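Local coordinates for flavoprotein (Thermotoga maritima, PDB 5V8S) that probably transfers electrons as an FMN-binding oxidoreductase that pairs a di-iron centre in a metallo-beta-lactamase-like domain with a flavodoxin-like domain, at residues F302-L314 and L337-A349. The protein carries 1 engineered substitution. Residues are numbered along the deposited sequence; the frame is centred on the assembly and turned at random. Where two conformers were deposited one is given.
Sequences FSDEERPAISEIL and LMRFTLLEIIDKA
Helix 310-314 runs over helix 337-348 at -46°, their axes 10.5 Å apart, with Ile310 facing Thr341 and Leu314 facing Ile345. Both belong to the flavodoxin-like domain, where they are neighbouring helices flanking the parallel sheet; Phe302 closes edge strand 296-302 of that sheet. The Phe302 ring lies between Pro308 CG on one face and Leu337 CB on the other, the latter a CH-pi contact 4.1 Å from the centroid. The thioether of Met338 curls round to bring SD obliquely to the ring, 3.8 Å from Phe302 CD2, in a Met-aromatic contact. Bends at chi2 (80°) and chi3 (49°) carry the Arg307 side chain across Leu337, laying its guanidinium face against Leu337 CD1, while its polar end has Val43 of the second subunit as partner. Farther along, Ile310 CG1 meets the edge of the Phe340 ring, 3.7 Å from CE2, and Ile313 CD1 touches Thr341 CG2. Leu314 CD2 rests on the helix backbone, 3.9 Å from Ile345 CA; beyond it, Val211 of helix 196-214 covers Leu314 and Ala349. The Glu344 carboxylate leads away from 302-314, and its OE2 forms a salt bridge with Arg339 of the second subunit. Thr341 OG1, 3.4 Å from Phe302 CZ, is satisfied within its own helix: it donates to Leu337 O at 2.9 Å, from the face of that carbonyl opposite to Thr341 N.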
ATOM      1  N   PHE A 302       0.451   5.511 -10.346  1.00 17.93           N
ATOM      2  CA  PHE A 302       0.426   4.075 -10.051  1.00 17.85           C
ATOM      3  C   PHE A 302       0.161   3.340 -11.362  1.00 18.58           C
ATOM      4  O   PHE A 302      -0.918   3.466 -11.930  1.00 20.96           O
ATOM      5  CB  PHE A 302      -0.705   3.743  -9.087  1.00 17.95           C
ATOM      6  CG  PHE A 302      -0.545   4.344  -7.709  1.00 18.54           C
ATOM      7  CD1 PHE A 302       0.229   3.724  -6.760  1.00 18.50           C
ATOM      8  CD2 PHE A 302      -1.184   5.514  -7.379  1.00 19.99           C
ATOM      9  CE1 PHE A 302       0.374   4.270  -5.491  1.00 20.26           C
ATOM     10  CE2 PHE A 302      -1.040   6.083  -6.097  1.00 21.70           C
ATOM     11  CZ  PHE A 302      -0.277   5.447  -5.169  1.00 19.77           C
ATOM     12  N   SER A 303       1.125   2.573 -11.832  1.00 18.49           N
ATOM     13  CA  SER A 303       0.960   1.835 -13.078  1.00 18.59           C
ATOM     14  C   SER A 303       1.382   0.391 -12.862  1.00 17.92           C
ATOM     15  O   SER A 303       1.735  -0.023 -11.749  1.00 17.78           O
ATOM     16  CB  SER A 303       1.803   2.438 -14.198  1.00 21.15           C
ATOM     17  OG  SER A 303       3.179   2.176 -13.966  1.00 22.39           O
ATOM     18  N   ASP A 304       1.366  -0.373 -13.950  1.00 18.15           N
ATOM     19  CA  ASP A 304       1.793  -1.757 -13.846  1.00 18.81           C
ATOM     20  C   ASP A 304       3.309  -1.898 -13.722  1.00 19.30           C
ATOM     21  O   ASP A 304       3.797  -3.005 -13.511  1.00 20.12           O
ATOM     22  CB  ASP A 304       1.178  -2.601 -14.980  1.00 20.28           C
ATOM     23  CG  ASP A 304       1.678  -2.239 -16.360  1.00 23.61           C
ATOM     24  OD1 ASP A 304       2.733  -1.608 -16.496  1.00 26.40           O
ATOM     25  OD2 ASP A 304       0.998  -2.601 -17.342  1.00 25.75           O
ATOM     26  N   GLU A 305       4.065  -0.806 -13.801  1.00 21.84           N
ATOM     27  CA  GLU A 305       5.503  -0.872 -13.618  1.00 25.12           C
ATOM     28  C   GLU A 305       6.018   0.029 -12.514  1.00 25.74           C
ATOM     29  O   GLU A 305       7.159  -0.158 -12.079  1.00 27.60           O
ATOM     30  CB  GLU A 305       6.241  -0.496 -14.915  1.00 31.31           C
ATOM     31  CG  GLU A 305       6.170  -1.556 -15.968  1.00 38.62           C
ATOM     32  CD  GLU A 305       7.195  -1.358 -17.063  1.00 43.83           C
ATOM     33  OE1 GLU A 305       8.244  -0.726 -16.819  1.00 47.06           O
ATOM     34  OE2 GLU A 305       6.947  -1.839 -18.173  1.00 44.86           O
ATOM     35  N   GLU A 306       5.225   0.983 -12.041  1.00 24.39           N
ATOM     36  CA  GLU A 306       5.737   1.940 -11.071  1.00 26.86           C
ATOM     37  C   GLU A 306       4.719   2.225  -9.980  1.00 23.89           C
ATOM     38  O   GLU A 306       3.510   2.178 -10.183  1.00 23.05           O
ATOM     39  CB  GLU A 306       6.290   3.234 -11.712  1.00 33.38           C
ATOM     40  CG  GLU A 306       5.413   3.948 -12.731  1.00 40.47           C
ATOM     41  CD  GLU A 306       6.179   5.059 -13.488  1.00 47.39           C
ATOM     42  OE1 GLU A 306       7.425   4.975 -13.604  1.00 50.11           O
ATOM     43  OE2 GLU A 306       5.539   6.022 -13.964  1.00 49.62           O
ATOM     44  N   ARG A 307       5.247   2.569  -8.826  1.00 24.46           N
ATOM     45  CA  ARG A 307       4.493   2.667  -7.585  1.00 25.91           C
ATOM     46  C   ARG A 307       5.152   3.770  -6.756  1.00 25.88           C
ATOM     47  O   ARG A 307       6.257   3.564  -6.246  1.00 29.47           O
ATOM     48  CB  ARG A 307       4.595   1.306  -6.893  1.00 28.75           C
ATOM     49  CG  ARG A 307       4.150   1.197  -5.464  1.00 32.31           C
ATOM     50  CD  ARG A 307       2.673   1.084  -5.321  1.00 32.94           C
ATOM     51  NE  ARG A 307       2.068   0.079  -6.199  1.00 34.12           N
ATOM     52  CZ  ARG A 307       1.864  -1.198  -5.882  1.00 33.23           C
ATOM     53  NH1 ARG A 307       2.213  -1.688  -4.693  1.00 34.24           N
ATOM     54  NH2 ARG A 307       1.256  -1.970  -6.754  1.00 31.55           N
ATOM     55  N   PRO A 308       4.534   4.937  -6.612  1.00 22.33           N
ATOM     56  CA  PRO A 308       5.108   5.972  -5.744  1.00 20.93           C
ATOM     57  C   PRO A 308       5.018   5.604  -4.279  1.00 19.60           C
ATOM     58  O   PRO A 308       4.188   4.806  -3.852  1.00 21.30           O
ATOM     59  CB  PRO A 308       4.240   7.201  -6.021  1.00 23.88           C
ATOM     60  CG  PRO A 308       3.014   6.682  -6.615  1.00 26.64           C
ATOM     61  CD  PRO A 308       3.364   5.442  -7.339  1.00 24.19           C
ATOM     62  N   ALA A 309       5.876   6.245  -3.509  1.00 18.98           N
ATOM     63  CA  ALA A 309       5.805   6.180  -2.058  1.00 19.12           C
ATOM     64  C   ALA A 309       4.703   7.096  -1.551  1.00 18.32           C
ATOM     65  O   ALA A 309       4.650   8.271  -1.907  1.00 18.85           O
ATOM     66  CB  ALA A 309       7.137   6.608  -1.449  1.00 21.16           C
ATOM     67  N   ILE A 310       3.859   6.572  -0.672  0.51 17.75           N
ATOM     68  CA  ILE A 310       2.753   7.372  -0.166  0.51 17.06           C
ATOM     69  C   ILE A 310       3.271   8.546   0.672  0.51 17.33           C
ATOM     70  O   ILE A 310       2.646   9.615   0.703  0.51 18.50           O
ATOM     71  CB  ILE A 310       1.761   6.475   0.599  0.51 16.84           C
ATOM     72  CG1 ILE A 310       1.493   5.175  -0.184  0.51 15.87           C
ATOM     73  CG2 ILE A 310       0.460   7.229   0.871  0.51 17.35           C
ATOM     74  CD1 ILE A 310       0.919   5.333  -1.591  0.51 16.30           C
ATOM     75  N   SER A 311       4.428   8.390   1.329  1.00 16.55           N
ATOM     76  CA  SER A 311       5.013   9.493   2.092  1.00 17.98           C
ATOM     77  C   SER A 311       5.418  10.656   1.197  1.00 18.08           C
ATOM     78  O   SER A 311       5.383  11.809   1.634  1.00 18.85           O
ATOM     79  CB  SER A 311       6.215   8.982   2.884  1.00 18.52           C
ATOM     80  OG  SER A 311       7.258   8.561   2.020  1.00 18.87           O
ATOM     81  N   GLU A 312       5.819  10.375  -0.043  1.00 18.14           N
ATOM     82  CA  GLU A 312       6.193  11.438  -0.967  1.00 19.58           C
ATOM     83  C   GLU A 312       4.969  12.155  -1.522  1.00 19.47           C
ATOM     84  O   GLU A 312       4.987  13.379  -1.687  1.00 20.45           O
ATOM     85  CB  GLU A 312       7.023  10.854  -2.100  1.00 23.02           C
ATOM     86  CG  GLU A 312       8.384  10.371  -1.679  1.00 27.65           C
ATOM     87  CD  GLU A 312       9.299  11.519  -1.275  1.00 33.30           C
ATOM     88  OE1 GLU A 312       9.329  12.530  -2.006  1.00 36.16           O
ATOM     89  OE2 GLU A 312       9.985  11.404  -0.252  1.00 36.50           O
ATOM     90  N   ILE A 313       3.901  11.423  -1.823  1.00 18.87           N
ATOM     91  CA  ILE A 313       2.646  12.078  -2.184  1.00 18.51           C
ATOM     92  C   ILE A 313       2.227  13.044  -1.088  1.00 18.33           C
ATOM     93  O   ILE A 313       1.912  14.211  -1.345  1.00 19.10           O
ATOM     94  CB  ILE A 313       1.553  11.031  -2.454  1.00 17.27           C
ATOM     95  CG1 ILE A 313       1.930  10.174  -3.666  1.00 17.52           C
ATOM     96  CG2 ILE A 313       0.207  11.717  -2.696  1.00 19.66           C
ATOM     97  CD1 ILE A 313       1.041   8.956  -3.884  1.00 17.89           C
ATOM     98  N   LEU A 314       2.213  12.569   0.155  1.00 18.28           N
ATOM     99  CA  LEU A 314       1.707  13.367   1.262  1.00 17.43           C
ATOM    100  C   LEU A 314       2.543  14.624   1.460  1.00 17.66           C
ATOM    101  O   LEU A 314       2.000  15.702   1.719  1.00 18.88           O
ATOM    102  CB  LEU A 314       1.672  12.508   2.518  1.00 17.32           C
ATOM    103  CG  LEU A 314       0.555  11.470   2.578  1.00 18.71           C
ATOM    104  CD1 LEU A 314       0.762  10.595   3.766  1.00 19.94           C
ATOM    105  CD2 LEU A 314      -0.798  12.109   2.659  1.00 20.23           C
ATOM    106  N   LEU A 337      -4.894   0.964  -4.368  0.52 17.84           N
ATOM    107  CA  LEU A 337      -3.851   1.944  -4.096  0.52 17.53           C
ATOM    108  C   LEU A 337      -4.411   3.359  -4.054  0.52 17.15           C
ATOM    109  O   LEU A 337      -3.997   4.167  -3.218  0.52 18.21           O
ATOM    110  CB  LEU A 337      -2.723   1.835  -5.112  0.52 18.70           C
ATOM    111  CG  LEU A 337      -1.808   0.644  -4.860  0.52 21.60           C
ATOM    112  CD1 LEU A 337      -1.098   0.200  -6.090  0.52 24.39           C
ATOM    113  CD2 LEU A 337      -0.785   1.061  -3.807  0.52 21.13           C
ATOM    114  N   MET A 338      -5.347   3.684  -4.940  0.52 17.03           N
ATOM    115  CA  MET A 338      -5.969   5.004  -4.876  0.52 17.26           C
ATOM    116  C   MET A 338      -6.902   5.118  -3.672  0.52 17.61           C
ATOM    117  O   MET A 338      -7.057   6.213  -3.115  0.52 19.09           O
ATOM    118  CB  MET A 338      -6.654   5.355  -6.201  0.52 19.39           C
ATOM    119  CG  MET A 338      -5.669   5.574  -7.353  0.52 20.17           C
ATOM    120  SD  MET A 338      -4.651   7.071  -7.262  0.52 22.67           S
ATOM    121  CE  MET A 338      -5.857   8.348  -7.604  0.52 22.86           C
ATOM    122  N   ARG A 339      -7.491   4.006  -3.216  1.00 17.13           N
ATOM    123  CA  ARG A 339      -8.215   4.057  -1.950  1.00 16.43           C
ATOM    124  C   ARG A 339      -7.264   4.372  -0.797  1.00 16.01           C
ATOM    125  O   ARG A 339      -7.521   5.278   0.007  1.00 16.35           O
ATOM    126  CB  ARG A 339      -8.948   2.743  -1.681  1.00 16.35           C
ATOM    127  CG  ARG A 339      -9.812   2.814  -0.430  1.00 17.22           C
ATOM    128  CD  ARG A 339     -10.268   1.440   0.028  1.00 18.56           C
ATOM    129  NE  ARG A 339      -9.144   0.611   0.444  1.00 18.32           N
ATOM    130  CZ  ARG A 339      -8.825  -0.576  -0.067  1.00 18.48           C
ATOM    131  NH1 ARG A 339      -9.546  -1.113  -1.036  1.00 20.20           N
ATOM    132  NH2 ARG A 339      -7.773  -1.226   0.397  1.00 18.85           N
ATOM    133  N   PHE A 340      -6.155   3.632  -0.706  1.00 16.35           N
ATOM    134  CA  PHE A 340      -5.204   3.858   0.379  1.00 15.59           C
ATOM    135  C   PHE A 340      -4.708   5.296   0.353  1.00 15.01           C
ATOM    136  O   PHE A 340      -4.648   5.961   1.387  1.00 15.62           O
ATOM    137  CB  PHE A 340      -4.029   2.881   0.251  1.00 16.41           C
ATOM    138  CG  PHE A 340      -3.016   2.984   1.364  1.00 17.95           C
ATOM    139  CD1 PHE A 340      -3.188   2.284   2.539  1.00 17.99           C
ATOM    140  CD2 PHE A 340      -1.891   3.781   1.234  1.00 18.96           C
ATOM    141  CE1 PHE A 340      -2.262   2.371   3.561  1.00 17.92           C
ATOM    142  CE2 PHE A 340      -0.975   3.864   2.258  1.00 21.66           C
ATOM    143  CZ  PHE A 340      -1.155   3.149   3.412  1.00 19.92           C
ATOM    144  N   THR A 341      -4.349   5.781  -0.832  1.00 15.29           N
ATOM    145  CA  THR A 341      -3.830   7.139  -0.970  1.00 15.30           C
ATOM    146  C   THR A 341      -4.868   8.170  -0.538  1.00 16.30           C
ATOM    147  O   THR A 341      -4.558   9.084   0.231  1.00 17.05           O
ATOM    148  CB  THR A 341      -3.384   7.373  -2.409  1.00 16.23           C
ATOM    149  OG1 THR A 341      -2.333   6.470  -2.720  1.00 17.16           O
ATOM    150  CG2 THR A 341      -2.859   8.829  -2.609  1.00 17.79           C
ATOM    151  N   LEU A 342      -6.105   8.037  -1.030  1.00 16.20           N
ATOM    152  CA  LEU A 342      -7.163   8.977  -0.661  1.00 16.92           C
ATOM    153  C   LEU A 342      -7.435   8.947   0.836  1.00 16.08           C
ATOM    154  O   LEU A 342      -7.602   9.999   1.467  1.00 17.53           O
ATOM    155  CB  LEU A 342      -8.443   8.659  -1.433  1.00 17.58           C
ATOM    156  CG  LEU A 342      -8.384   8.959  -2.930  1.00 20.09           C
ATOM    157  CD1 LEU A 342      -9.635   8.458  -3.620  1.00 22.39           C
ATOM    158  CD2 LEU A 342      -8.190  10.433  -3.203  1.00 22.55           C
ATOM    159  N   LEU A 343      -7.491   7.748   1.426  1.00 15.27           N
ATOM    160  CA  LEU A 343      -7.742   7.679   2.864  1.00 15.57           C
ATOM    161  C   LEU A 343      -6.614   8.321   3.658  1.00 16.89           C
ATOM    162  O   LEU A 343      -6.868   8.976   4.667  1.00 18.24           O
ATOM    163  CB  LEU A 343      -7.957   6.237   3.318  1.00 15.58           C
ATOM    164  CG  LEU A 343      -9.246   5.569   2.850  1.00 17.33           C
ATOM    165  CD1 LEU A 343      -9.278   4.094   3.263  1.00 18.39           C
ATOM    166  CD2 LEU A 343     -10.446   6.274   3.424  1.00 19.54           C
ATOM    167  N   GLU A 344      -5.359   8.149   3.221  1.00 16.20           N
ATOM    168  CA  GLU A 344      -4.262   8.795   3.933  1.00 16.08           C
ATOM    169  C   GLU A 344      -4.234  10.300   3.711  1.00 16.91           C
ATOM    170  O   GLU A 344      -3.847  11.036   4.628  1.00 17.37           O
ATOM    171  CB  GLU A 344      -2.920   8.161   3.590  1.00 16.47           C
ATOM    172  CG  GLU A 344      -2.813   6.703   4.024  1.00 18.26           C
ATOM    173  CD  GLU A 344      -3.164   6.497   5.460  1.00 20.13           C
ATOM    174  OE1 GLU A 344      -2.727   7.302   6.309  1.00 21.40           O
ATOM    175  OE2 GLU A 344      -3.883   5.523   5.744  1.00 21.04           O
ATOM    176  N   ILE A 345      -4.596  10.780   2.510  1.00 16.91           N
ATOM    177  CA  ILE A 345      -4.703  12.228   2.309  1.00 17.11           C
ATOM    178  C   ILE A 345      -5.761  12.807   3.233  1.00 18.69           C
ATOM    179  O   ILE A 345      -5.547  13.846   3.874  1.00 19.25           O
ATOM    180  CB  ILE A 345      -4.997  12.546   0.824  1.00 17.37           C
ATOM    181  CG1 ILE A 345      -3.758  12.273  -0.012  1.00 17.88           C
ATOM    182  CG2 ILE A 345      -5.487  14.022   0.653  1.00 18.06           C
ATOM    183  CD1 ILE A 345      -4.026  12.269  -1.507  1.00 19.29           C
ATOM    184  N   ILE A 346      -6.907  12.122   3.356  1.00 18.38           N
ATOM    185  CA  ILE A 346      -7.974  12.606   4.232  1.00 20.42           C
ATOM    186  C   ILE A 346      -7.520  12.589   5.681  1.00 19.87           C
ATOM    187  O   ILE A 346      -7.821  13.508   6.449  1.00 22.09           O
ATOM    188  CB  ILE A 346      -9.243  11.762   4.033  1.00 23.19           C
ATOM    189  CG1 ILE A 346      -9.780  11.977   2.628  1.00 24.45           C
ATOM    190  CG2 ILE A 346     -10.292  12.092   5.077  1.00 24.48           C
ATOM    191  CD1 ILE A 346     -10.978  11.061   2.303  1.00 27.07           C
ATOM    192  N   ASP A 347      -6.767  11.561   6.072  1.00 19.13           N
ATOM    193  CA  ASP A 347      -6.336  11.450   7.460  1.00 18.30           C
ATOM    194  C   ASP A 347      -5.253  12.466   7.812  1.00 18.33           C
ATOM    195  O   ASP A 347      -5.256  13.016   8.927  1.00 20.53           O
ATOM    196  CB  ASP A 347      -5.827  10.043   7.744  1.00 19.37           C
ATOM    197  CG  ASP A 347      -5.638   9.805   9.225  1.00 23.32           C
ATOM    198  OD1 ASP A 347      -6.645   9.881   9.964  1.00 25.37           O
ATOM    199  OD2 ASP A 347      -4.493   9.551   9.645  1.00 24.91           O
ATOM    200  N   LYS A 348      -4.302  12.702   6.901  1.00 18.03           N
ATOM    201  CA  LYS A 348      -3.084  13.435   7.231  1.00 17.80           C
ATOM    202  C   LYS A 348      -2.982  14.808   6.602  1.00 17.92           C
ATOM    203  O   LYS A 348      -2.217  15.630   7.102  1.00 19.64           O
ATOM    204  CB  LYS A 348      -1.845  12.645   6.784  1.00 17.40           C
ATOM    205  CG  LYS A 348      -1.708  11.276   7.432  1.00 18.38           C
ATOM    206  CD  LYS A 348      -1.343  11.371   8.907  1.00 19.03           C
ATOM    207  CE  LYS A 348      -1.036   9.998   9.476  1.00 20.15           C
ATOM    208  NZ  LYS A 348      -0.367  10.053  10.796  1.00 21.51           N
ATOM    209  N   ALA A 349      -3.686  15.049   5.497  1.00 18.11           N
ATOM    210  CA  ALA A 349      -3.480  16.238   4.687  1.00 18.02           C
ATOM    211  C   ALA A 349      -4.823  16.786   4.219  1.00 19.12           C
ATOM    212  O   ALA A 349      -5.042  17.051   3.035  1.00 19.56           O
ATOM    213  CB  ALA A 349      -2.545  15.913   3.526  1.00 18.95           C
TER